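Local coordinates for protein DNA polymerase epsilon subunit 3 (Drosophila melanogaster, PDB 2BYK) that pairs with Chrac-16 as a histone-fold heterodimer that binds DNA and facilitates nucleosome sliding, and serves as an accessory component of DNA polymerase epsilon, at residues S50-L55 against K67-T72. Residues are numbered along the deposited sequence; the frame is centred on the assembly and turned at random.
Sequences SSSTAL and KDILQT
Leu-55 and Thr-72 pass alongside one another, pointing opposite ways, where helix 31-58 meets helix 66-75, a worked example consistent with small side chains allowing two helices of a histone fold to come close. The axes of segments 50-55 and 67-72 approach to 8.6 Å, at 113° between their directions, and the CA atoms of Ser-52 and Ile-69 to 5.2 Å.

Much of the apolar contact is made by one methyl, CD2 of Leu-55. With CG of Leu-55 anti to the backbone N (chi1 -179°), CD2 reaches across to CB of Gln-71 at 3.4 Å and also touches Thr-72 OG1 and the carbonyl oxygen of Asp-68. Beside it, CB of Ser-52 lies 4.0 Å from CG1 of Ile-69, whose side chain also packs on the chain of another protein.

The hydroxyls of Ser-51, Ser-52 and Thr-72 bond within their own helices, the serines to Phe-47 O and Val-48 O. Thr-72 OG1 donates to Asp-68 O at 2.9 Å, tilted 24° from the carbonyl plane, while Thr-72 N reaches that oxygen from the other face. OG1 also sits 3.2 Å from CA of Ser-52. A valine here would probably leave Asp-68 O with its backbone donor alone and crowd a methyl against Ser-52 CA.

With these hydroxyls satisfied within each helix, the helices meet mainly by van der Waals packing, with no clear hydrogen bond between the two segments.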
loop_
_atom_site.group_PDB
_atom_site.type_symbol
_atom_site.label_atom_id
_atom_site.label_comp_id
_atom_site.label_asym_id
_atom_site.label_seq_id
_atom_site.Cartn_x
_atom_site.Cartn_y
_atom_site.Cartn_z
ATOM N N SER B 50 7.951 -8.675 1.800
ATOM C CA SER B 50 8.141 -9.937 2.501
ATOM C C SER B 50 7.444 -11.040 1.700
ATOM O O SER B 50 8.044 -12.064 1.362
ATOM C CB SER B 50 7.533 -9.828 3.903
ATOM O OG SER B 50 7.582 -11.061 4.596
ATOM N N SER B 51 6.174 -10.807 1.382
ATOM C CA SER B 51 5.376 -11.762 0.622
ATOM C C SER B 51 5.901 -11.985 -0.790
ATOM O O SER B 51 6.095 -13.127 -1.199
ATOM C CB SER B 51 3.923 -11.295 0.541
ATOM O OG SER B 51 3.378 -11.109 1.833
ATOM N N SER B 52 6.116 -10.899 -1.536
ATOM C CA SER B 52 6.615 -10.998 -2.907
ATOM C C SER B 52 7.914 -11.786 -2.942
ATOM O O SER B 52 8.196 -12.501 -3.909
ATOM C CB SER B 52 6.838 -9.607 -3.492
ATOM O OG SER B 52 5.625 -8.885 -3.508
ATOM N N THR B 53 8.700 -11.642 -1.877
ATOM C CA THR B 53 9.972 -12.342 -1.737
ATOM C C THR B 53 9.680 -13.833 -1.608
ATOM O O THR B 53 10.358 -14.669 -2.210
ATOM C CB THR B 53 10.729 -11.889 -0.470
ATOM O OG1 THR B 53 11.079 -10.507 -0.589
ATOM C CG2 THR B 53 11.996 -12.702 -0.284
ATOM N N ALA B 54 8.663 -14.150 -0.812
ATOM C CA ALA B 54 8.251 -15.528 -0.588
ATOM C C ALA B 54 7.827 -16.176 -1.899
ATOM O O ALA B 54 8.336 -17.234 -2.261
ATOM C CB ALA B 54 7.111 -15.562 0.399
ATOM N N LEU B 55 6.898 -15.528 -2.604
ATOM C CA LEU B 55 6.375 -16.013 -3.885
ATOM C C LEU B 55 7.479 -16.220 -4.919
ATOM O O LEU B 55 7.420 -17.133 -5.743
ATOM C CB LEU B 55 5.344 -15.021 -4.423
ATOM C CG LEU B 55 4.676 -15.374 -5.747
ATOM C CD1 LEU B 55 3.981 -16.721 -5.640
ATOM C CD2 LEU B 55 3.686 -14.287 -6.095
ATOM N N LYS B 67 5.948 -8.987 -11.759
ATOM C CA LYS B 67 4.845 -9.936 -11.830
ATOM C C LYS B 67 4.658 -10.639 -10.491
ATOM O O LYS B 67 3.544 -10.994 -10.133
ATOM C CB LYS B 67 5.123 -10.913 -12.978
ATOM C CG LYS B 67 5.319 -10.129 -14.291
ATOM C CD LYS B 67 6.132 -10.827 -15.383
ATOM C CE LYS B 67 6.325 -9.871 -16.578
ATOM N NZ LYS B 67 7.079 -10.465 -17.721
ATOM N N ASP B 68 5.751 -10.805 -9.747
ATOM C CA ASP B 68 5.721 -11.426 -8.423
ATOM C C ASP B 68 5.012 -10.522 -7.456
ATOM O O ASP B 68 4.308 -10.987 -6.567
ATOM C CB ASP B 68 7.123 -11.635 -7.893
ATOM C CG ASP B 68 7.835 -12.731 -8.601
ATOM O OD1 ASP B 68 9.075 -12.824 -8.460
ATOM O OD2 ASP B 68 7.140 -13.507 -9.297
ATOM N N ILE B 69 5.237 -9.221 -7.614
ATOM C CA ILE B 69 4.599 -8.233 -6.757
ATOM C C ILE B 69 3.151 -8.109 -7.200
ATOM O O ILE B 69 2.254 -7.946 -6.377
ATOM C CB ILE B 69 5.276 -6.842 -6.866
ATOM C CG1 ILE B 69 6.730 -6.928 -6.398
ATOM C CG2 ILE B 69 4.523 -5.824 -6.016
ATOM C CD1 ILE B 69 7.503 -5.640 -6.572
ATOM N N LEU B 70 2.922 -8.191 -8.506
ATOM C CA LEU B 70 1.566 -8.090 -9.021
ATOM C C LEU B 70 0.749 -9.292 -8.563
ATOM O O LEU B 70 -0.441 -9.167 -8.288
ATOM C CB LEU B 70 1.577 -7.981 -10.554
ATOM C CG LEU B 70 2.029 -6.618 -11.103
ATOM C CD1 LEU B 70 1.997 -6.631 -12.618
ATOM C CD2 LEU B 70 1.125 -5.512 -10.562
ATOM N N GLN B 71 1.398 -10.451 -8.463
ATOM C CA GLN B 71 0.729 -11.676 -8.019
ATOM C C GLN B 71 0.504 -11.692 -6.508
ATOM O O GLN B 71 -0.517 -12.178 -6.038
ATOM C CB GLN B 71 1.541 -12.909 -8.419
ATOM C CG GLN B 71 1.636 -13.129 -9.914
ATOM C CD GLN B 71 2.529 -14.304 -10.279
ATOM O OE1 GLN B 71 3.688 -14.380 -9.848
ATOM N NE2 GLN B 71 2.000 -15.223 -11.085
ATOM N N THR B 72 1.464 -11.174 -5.749
ATOM C CA THR B 72 1.336 -11.121 -4.298
ATOM C C THR B 72 0.213 -10.159 -3.903
ATOM O O THR B 72 -0.470 -10.369 -2.907
ATOM C CB THR B 72 2.650 -10.669 -3.649
ATOM O OG1 THR B 72 3.650 -11.665 -3.878
ATOM C CG2 THR B 72 2.476 -10.472 -2.161
#